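Local structure of BauA (Acinetobacter baumannii, 6HCP) at residues Val575-Gly580 with Leu611-Asp616; Gln618-Thr623 with Ala656-Lys661; Val667-Asn672 with Leu700-Asp705. The protein probably imports ferric preacinetobactin across the outer membrane as a TonB-dependent siderophore receptor. All blocks are in the same frame, centred on the assembly; numbering follows the deposited sequence. Where two conformers were deposited one is given.

All three contacts pair neighbouring antiparallel strands in the C-terminal part of the BauA barrel wall. Contacts 1 and 2 have centres about 18 Å apart and join on the inner face, where R657 NH1 of contact 2 reaches E614 OE1 of contact 1 at 2.9 Å. Contacts 2 and 3 are closer, about 11 Å between centres, because strands 645-662 and 665-674 are adjacent; A656 N lies 2.9 Å from A671 O. One 1,2-ethanediol touches both and is also hydrogen-bonded to D74, in the plug range. Contacts 1 and 3 do not touch, with nearest atoms about 7 Å apart. Detergent lies against the outer face at all three.

Contact 1. Residues Val575-Gly580 with Leu611-Asp616; sequences VRLMGG and LGAEWD
R576 turns its guanidinium edge toward two carboxylates of the partner strand and grips both. E614 takes the side-on grip: R576 NE and R576 NH1 both donate to one oxygen, E614 OE1, each at 2.8 Å. This oxygen lies in the guanidinium plane, yet the two flat groups stand almost perpendicular, 87° apart, and OE1 is approached on its anti side. D616 takes the end-on grip, with R576 NH1 to D616 OD1 and R576 NH2 to D616 OD2 both 2.8 Å; here the donors come from above the carboxylate plane. The bend at chi3 of R576 (-68°) swings the guanidinium over to the partner strand. Four bonds thus fix its rotation. E614 OE1 is shared with R657, and D616 OD1 also bonds T625, so further partners hold both acids; the two arginines probably favour the ionised form of E614, and R576 that of D616.

The other face is apolar. V575 CG2 meets the edge of the W615 indole at CD1, 4.0 Å away, and L577 CD1 packs on A613 CB at 3.8 Å. W615 goes on to meet Y658 and V619 of one neighbouring subunit, while a detergent molecule touches A613. Between the faces, paired backbone bonds link R576 with E614 and M578 with G612, G612 N reaching M578 O at 2.7 Å. M578 on the polar side leans on Q42, V43 and T87. The two-sided pattern is that of a transmembrane beta-barrel hairpin: polar groups face the interior, apolar ones the membrane; here the inner face carries a salt-bridge network beside Q42.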
# COMPACT_ATOMS: atom_id res chain seq x y z
N VAL A 575 -0.46 19.51 -19.63
CA VAL A 575 -1.23 18.28 -19.47
C VAL A 575 -1.10 17.44 -20.74
O VAL A 575 -1.26 17.94 -21.86
CB VAL A 575 -2.70 18.59 -19.17
CG1 VAL A 575 -3.55 17.32 -19.10
CG2 VAL A 575 -2.84 19.38 -17.87
N ARG A 576 -0.95 16.13 -20.53
CA ARG A 576 -1.02 15.16 -21.60
C ARG A 576 -2.10 14.13 -21.25
O ARG A 576 -2.24 13.75 -20.10
CB ARG A 576 0.35 14.51 -21.81
CG ARG A 576 1.40 15.49 -22.32
CD ARG A 576 2.77 14.89 -22.37
NE ARG A 576 3.31 14.63 -21.06
CZ ARG A 576 3.80 15.56 -20.24
NH1 ARG A 576 4.14 15.22 -19.01
NH2 ARG A 576 3.89 16.82 -20.61
N LEU A 577 -2.85 13.70 -22.27
CA LEU A 577 -3.94 12.76 -22.11
C LEU A 577 -3.97 11.82 -23.32
O LEU A 577 -4.03 12.30 -24.46
CB LEU A 577 -5.22 13.58 -22.06
CG LEU A 577 -6.48 12.84 -21.62
CD1 LEU A 577 -6.30 12.27 -20.22
CD2 LEU A 577 -7.65 13.81 -21.67
N MET A 578 -3.99 10.51 -23.05
CA MET A 578 -4.07 9.44 -24.08
C MET A 578 -5.05 8.37 -23.59
O MET A 578 -4.98 7.95 -22.42
CB MET A 578 -2.71 8.77 -24.32
CG MET A 578 -1.67 9.64 -24.99
SD MET A 578 0.02 8.96 -24.82
CE MET A 578 -0.18 7.37 -25.61
N GLY A 579 -5.95 7.92 -24.46
CA GLY A 579 -6.83 6.84 -24.12
C GLY A 579 -8.04 6.79 -25.02
O GLY A 579 -8.01 7.28 -26.15
N GLY A 580 -9.09 6.15 -24.52
CA GLY A 580 -10.29 5.99 -25.28
C GLY A 580 -11.22 4.94 -24.70
O GLY A 580 -10.97 4.36 -23.61
N LEU A 611 -7.50 5.45 -19.77
CA LEU A 611 -7.07 6.83 -19.77
C LEU A 611 -5.73 6.93 -19.04
O LEU A 611 -5.60 6.46 -17.92
CB LEU A 611 -8.13 7.70 -19.09
CG LEU A 611 -7.81 9.20 -19.05
CD1 LEU A 611 -7.59 9.73 -20.45
CD2 LEU A 611 -8.93 9.97 -18.36
N GLY A 612 -4.76 7.54 -19.72
CA GLY A 612 -3.50 7.89 -19.14
C GLY A 612 -3.31 9.40 -19.19
O GLY A 612 -3.57 10.04 -20.22
N ALA A 613 -3.03 10.00 -18.04
CA ALA A 613 -2.89 11.44 -17.93
C ALA A 613 -1.54 11.74 -17.29
O ALA A 613 -1.07 10.96 -16.44
CB ALA A 613 -4.03 12.03 -17.12
N GLU A 614 -0.97 12.88 -17.67
CA GLU A 614 0.22 13.41 -17.04
C GLU A 614 0.02 14.92 -16.83
O GLU A 614 -0.61 15.59 -17.65
CB GLU A 614 1.47 13.16 -17.90
CG GLU A 614 1.85 11.70 -18.07
CD GLU A 614 3.22 11.48 -18.68
OE1 GLU A 614 3.72 12.42 -19.32
OE2 GLU A 614 3.79 10.40 -18.48
N TRP A 615 0.60 15.43 -15.73
CA TRP A 615 0.51 16.85 -15.38
C TRP A 615 1.89 17.33 -14.92
O TRP A 615 2.55 16.65 -14.13
CB TRP A 615 -0.57 17.06 -14.31
CG TRP A 615 -0.61 18.45 -13.74
CD1 TRP A 615 -0.92 19.61 -14.40
CD2 TRP A 615 -0.34 18.83 -12.37
NE1 TRP A 615 -0.85 20.68 -13.54
CE2 TRP A 615 -0.48 20.23 -12.30
CE3 TRP A 615 0.03 18.12 -11.22
CZ2 TRP A 615 -0.26 20.94 -11.12
CZ3 TRP A 615 0.23 18.82 -10.05
CH2 TRP A 615 0.08 20.20 -10.00
N ASP A 616 2.38 18.40 -15.57
CA ASP A 616 3.71 18.96 -15.33
C ASP A 616 3.61 20.23 -14.46
O ASP A 616 2.69 21.03 -14.61
CB ASP A 616 4.38 19.37 -16.64
CG ASP A 616 4.78 18.24 -17.56
OD1 ASP A 616 4.88 17.08 -17.09
OD2 ASP A 616 5.11 18.55 -18.71

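Contact 2. Residues Gln618-Thr623 with Ala656-Lys661; sequences QVAQGT and ARYSTK. With C8E ((hydroxyethyloxy)tri(ethyloxy)octane), chain B; EDO (1,2-ethanediol), chain K.
Y658 reaches from its strand to the tight turn V619-G622, closed by V619 N to G622 O, its hydroxyl meeting the carbonyl of V619. With CG anti to the backbone N (chi1 -172°), CB carries the ring along the outer face of the sheet. Y658 CD1 passes T623 O at 3.4 Å, approaching obliquely. Y658 CE1 lies 4.2 Å from V619 CB, and Y658 CZ comes within 4.0 Å of the CA of G622, which has no side chain to hold the ring off. On the other flank CD2 and CE2 touch the alkyl chain of a detergent, Y658 CD2 to C3 of C8E being 3.9 Å. At the tip Y658 OH donates to V619 O at 2.8 Å, with the oxygen near the ring plane.

T660 OG1 is modelled only 2.5 Å from Q621 O, too short to rest on in detail; a water donates to the same oxygen. Q618 NE2 ties A620 O within the turn. T623 and S659 exchange two backbone bonds where the hairpin begins. On the inner face R657 NH2 donates to a 1,2-ethanediol, 2.8 Å from EDO O1.

The Y658 hydroxyl thus supplies a donor to the turn carbonyl of V619, while a water serves Q621 O. Y658 combines an apolar ring, against detergent and W615 of the other neighbouring subunit, with a polar tip bonded to the turn.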
# COMPACT_ATOMS: atom_id res chain seq x y z
N GLN A 618 6.63 23.15 -12.55
CA GLN A 618 8.04 23.51 -12.29
C GLN A 618 8.35 23.35 -10.79
O GLN A 618 7.58 23.78 -9.95
CB GLN A 618 8.37 24.93 -12.74
CG GLN A 618 9.52 25.54 -11.94
CD GLN A 618 10.42 26.44 -12.74
OE1 GLN A 618 9.97 27.26 -13.53
NE2 GLN A 618 11.72 26.35 -12.46
N VAL A 619 9.43 22.64 -10.47
CA VAL A 619 9.89 22.51 -9.09
C VAL A 619 11.40 22.74 -9.08
O VAL A 619 12.15 21.96 -9.68
CB VAL A 619 9.56 21.13 -8.47
CG1 VAL A 619 10.19 20.97 -7.09
CG2 VAL A 619 8.06 20.87 -8.39
N ALA A 620 11.84 23.78 -8.36
CA ALA A 620 13.24 24.15 -8.33
C ALA A 620 13.70 24.33 -9.78
O ALA A 620 12.94 24.83 -10.60
CB ALA A 620 14.04 23.09 -7.60
N GLN A 621 14.84 23.72 -10.13
CA GLN A 621 15.39 23.82 -11.48
C GLN A 621 15.07 22.53 -12.26
O GLN A 621 15.98 21.84 -12.73
CB GLN A 621 16.89 24.09 -11.41
CG GLN A 621 17.23 25.41 -10.74
CD GLN A 621 18.55 25.98 -11.20
OE1 GLN A 621 19.57 25.30 -11.20
NE2 GLN A 621 18.53 27.24 -11.60
N GLY A 622 13.78 22.23 -12.40
CA GLY A 622 13.34 21.08 -13.20
C GLY A 622 11.83 21.00 -13.31
O GLY A 622 11.10 21.87 -12.86
N THR A 623 11.37 19.92 -13.96
CA THR A 623 9.96 19.71 -14.19
C THR A 623 9.54 18.42 -13.49
O THR A 623 10.17 17.37 -13.66
CB THR A 623 9.65 19.61 -15.68
OG1 THR A 623 10.12 20.80 -16.30
CG2 THR A 623 8.18 19.43 -15.95
N ALA A 656 5.54 9.17 -11.02
CA ALA A 656 6.11 10.51 -10.96
C ALA A 656 7.44 10.51 -11.71
O ALA A 656 8.19 9.51 -11.72
CB ALA A 656 6.26 10.96 -9.52
N ARG A 657 7.74 11.66 -12.32
CA ARG A 657 8.96 11.87 -13.04
C ARG A 657 9.53 13.25 -12.67
O ARG A 657 8.78 14.19 -12.55
CB ARG A 657 8.65 11.81 -14.54
CG ARG A 657 9.84 11.96 -15.48
CD ARG A 657 9.48 11.47 -16.89
NE ARG A 657 8.50 12.30 -17.57
CZ ARG A 657 7.27 11.93 -17.94
NH1 ARG A 657 6.56 12.74 -18.70
NH2 ARG A 657 6.71 10.82 -17.49
N TYR A 658 10.85 13.31 -12.54
CA TYR A 658 11.53 14.58 -12.29
C TYR A 658 12.69 14.70 -13.27
O TYR A 658 13.60 13.88 -13.26
CB TYR A 658 12.03 14.70 -10.85
CG TYR A 658 12.57 16.08 -10.51
CD1 TYR A 658 11.75 17.19 -10.61
CD2 TYR A 658 13.90 16.28 -10.21
CE1 TYR A 658 12.24 18.47 -10.41
CE2 TYR A 658 14.40 17.55 -9.95
CZ TYR A 658 13.57 18.65 -10.06
OH TYR A 658 14.04 19.91 -9.81
N SER A 659 12.62 15.73 -14.12
CA SER A 659 13.65 16.00 -15.12
C SER A 659 14.37 17.31 -14.78
O SER A 659 13.72 18.32 -14.54
CB SER A 659 13.07 16.04 -16.51
OG SER A 659 12.23 17.17 -16.66
N THR A 660 15.70 17.24 -14.71
CA THR A 660 16.53 18.36 -14.29
C THR A 660 17.89 18.25 -14.98
O THR A 660 18.07 17.41 -15.86
CB THR A 660 16.60 18.42 -12.76
OG1 THR A 660 17.19 19.66 -12.38
CG2 THR A 660 17.38 17.28 -12.16
N LYS A 661 18.85 19.10 -14.56
CA LYS A 661 20.24 18.97 -14.95
C LYS A 661 21.14 19.02 -13.72
O LYS A 661 20.80 19.64 -12.72
CB LYS A 661 20.63 20.08 -15.92
CG LYS A 661 19.88 20.06 -17.24
CD LYS A 661 20.25 21.19 -18.16
CE LYS A 661 19.29 21.34 -19.32
NZ LYS A 661 19.84 22.23 -20.36
C1 C8E B . 13.62 12.96 -6.73
C2 C8E B . 15.12 13.13 -6.75
C3 C8E B . 15.51 14.58 -7.05
C4 C8E B . 17.03 14.83 -7.08
C5 C8E B . 17.32 16.23 -7.63
C6 C8E B . 18.80 16.52 -7.89
C7 C8E B . 19.06 18.03 -7.83
C8 C8E B . 20.27 18.46 -8.66
O9 C8E B . 20.57 19.84 -8.44
C10 C8E B . 21.42 20.40 -9.44
C1 EDO K . 7.47 8.04 -14.92
O1 EDO K . 7.75 8.46 -16.30
C2 EDO K . 6.10 8.61 -14.52
O2 EDO K . 5.05 8.01 -15.32
O HOH W 1 17.89 22.30 -14.44

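Contact 3. Residues Val667-Asn672 with Leu700-Asp705; sequences VTFRAN and LSVSYD. With EDO (1,2-ethanediol), chain K.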
# COMPACT_ATOMS: atom_id res chain seq x y z
N VAL A 667 19.35 14.86 -16.39
CA VAL A 667 19.06 13.73 -15.51
C VAL A 667 17.54 13.62 -15.36
O VAL A 667 16.86 14.62 -15.18
CB VAL A 667 19.73 13.91 -14.13
CG1 VAL A 667 19.29 12.83 -13.16
CG2 VAL A 667 21.25 13.93 -14.24
N THR A 668 17.02 12.38 -15.47
CA THR A 668 15.61 12.11 -15.26
C THR A 668 15.43 10.93 -14.29
O THR A 668 16.06 9.88 -14.43
CB THR A 668 14.88 11.82 -16.58
OG1 THR A 668 14.94 12.98 -17.41
CG2 THR A 668 13.42 11.47 -16.38
N PHE A 669 14.61 11.17 -13.27
CA PHE A 669 14.19 10.18 -12.29
C PHE A 669 12.75 9.76 -12.60
O PHE A 669 11.92 10.62 -12.88
CB PHE A 669 14.22 10.76 -10.88
CG PHE A 669 15.57 11.28 -10.44
CD1 PHE A 669 15.97 12.57 -10.77
CD2 PHE A 669 16.45 10.48 -9.75
CE1 PHE A 669 17.22 13.04 -10.41
CE2 PHE A 669 17.70 10.96 -9.36
CZ PHE A 669 18.09 12.23 -9.72
N ARG A 670 12.47 8.46 -12.53
CA ARG A 670 11.14 7.93 -12.81
C ARG A 670 10.78 6.90 -11.75
O ARG A 670 11.59 6.05 -11.36
CB ARG A 670 11.07 7.28 -14.20
CG ARG A 670 11.21 8.24 -15.36
CD ARG A 670 11.28 7.54 -16.72
NE ARG A 670 11.23 8.49 -17.82
CZ ARG A 670 12.26 8.80 -18.59
NH1 ARG A 670 13.48 8.42 -18.26
NH2 ARG A 670 12.05 9.49 -19.69
N ALA A 671 9.52 6.97 -11.32
CA ALA A 671 8.95 6.05 -10.38
C ALA A 671 7.55 5.69 -10.89
O ALA A 671 6.79 6.59 -11.20
CB ALA A 671 8.88 6.65 -8.99
N ASN A 672 7.23 4.39 -10.89
CA ASN A 672 5.93 3.90 -11.36
C ASN A 672 5.47 2.75 -10.47
O ASN A 672 6.28 1.92 -10.05
CB ASN A 672 5.98 3.39 -12.81
CG ASN A 672 6.23 4.49 -13.81
OD1 ASN A 672 7.38 4.91 -13.99
ND2 ASN A 672 5.14 5.13 -14.20
N LEU A 700 11.59 1.72 -10.69
CA LEU A 700 12.39 2.95 -10.59
C LEU A 700 13.42 2.99 -11.71
O LEU A 700 14.02 1.97 -12.02
CB LEU A 700 13.11 2.98 -9.24
CG LEU A 700 12.20 2.92 -8.01
CD1 LEU A 700 13.02 2.69 -6.74
CD2 LEU A 700 11.36 4.18 -7.88
N SER A 701 13.68 4.19 -12.24
CA SER A 701 14.81 4.36 -13.12
C SER A 701 15.43 5.75 -12.94
O SER A 701 14.74 6.72 -12.61
CB SER A 701 14.46 4.10 -14.57
OG SER A 701 13.61 5.09 -15.11
N VAL A 702 16.72 5.83 -13.27
CA VAL A 702 17.48 7.06 -13.29
C VAL A 702 18.33 7.08 -14.56
O VAL A 702 19.04 6.12 -14.83
CB VAL A 702 18.38 7.18 -12.04
CG1 VAL A 702 19.24 8.43 -12.09
CG2 VAL A 702 17.56 7.13 -10.76
N SER A 703 18.23 8.17 -15.34
CA SER A 703 19.04 8.33 -16.52
C SER A 703 19.94 9.57 -16.38
O SER A 703 19.56 10.58 -15.80
CB SER A 703 18.18 8.43 -17.75
OG SER A 703 17.58 9.71 -17.83
N TYR A 704 21.14 9.45 -16.97
CA TYR A 704 22.14 10.50 -17.03
C TYR A 704 22.69 10.58 -18.46
O TYR A 704 23.13 9.56 -19.01
CB TYR A 704 23.26 10.20 -16.04
CG TYR A 704 24.41 11.17 -16.08
CD1 TYR A 704 24.40 12.31 -15.29
CD2 TYR A 704 25.57 10.89 -16.79
CE1 TYR A 704 25.49 13.17 -15.24
CE2 TYR A 704 26.66 11.75 -16.77
CZ TYR A 704 26.61 12.90 -16.01
OH TYR A 704 27.66 13.77 -16.02
N ASP A 705 22.70 11.80 -19.02
CA ASP A 705 23.27 12.07 -20.34
C ASP A 705 24.69 12.63 -20.20
O ASP A 705 24.90 13.67 -19.56
CB ASP A 705 22.40 13.07 -21.10
CG ASP A 705 21.07 12.51 -21.58
OD1 ASP A 705 20.64 11.47 -21.04
OD2 ASP A 705 20.44 13.15 -22.41
C1 EDO K . 7.47 8.04 -14.92
O1 EDO K . 7.75 8.46 -16.30
C2 EDO K . 6.10 8.61 -14.52
O2 EDO K . 5.05 8.01 -15.32
O HOH W 2 14.71 7.63 -15.82
O HOH W 3 15.78 9.06 -19.97
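S701 and S703 both hold OG between their backbone N and carbonyl carbon (chi1 70° and 76°), which keeps the two hydroxyls close to the sheet beside R670 and T668 of the other strand. S701 OG rests 3.5 Å from R670 CB, and S703 OG lies 3.6 Å from T668 CB. R670 sets off with CG anti to the carbonyl carbon (chi1 -68°) and then runs extended to NE. Its guanidinium comes to lie over the methyl of T668, whose CG2 sits 3.5 Å from the plane, over the centre of one face.

The polar links between the serines and the R670 guanidinium run through water. One water accepts from R670 NH1 at 2.8 Å and donates to both S701 OG and T668 O; a second, in the guanidinium plane, links R670 NH1 with S703 OG. The charge itself is answered by D74, salt-bridged to NH2. Beyond R670, N672 ND2 donates to O2 of a 1,2-ethanediol at 3.1 Å.

The opposite face is apolar. F669 and V702 run alongside each other off the same face, with F669 CD2 3.7 Å from V702 CG2. V667 CG2 touches the edge of the Y704 ring at CD1, also 3.7 Å, and A671 CB packs on L700 CD2. Detergents touch F669 and L700, consistent with this being the membrane side.

Paired backbone bonds join T668 with S703 and R670 with S701. Residues 700-705 belong to the predicted TonB C-terminal box and lie on the last barrel strand, 697-705. It runs between strand 665-674 and strand 173-181, where D705 salt-bridges R175 as the barrel closes, while helix 69-75 packs against R670 from inside.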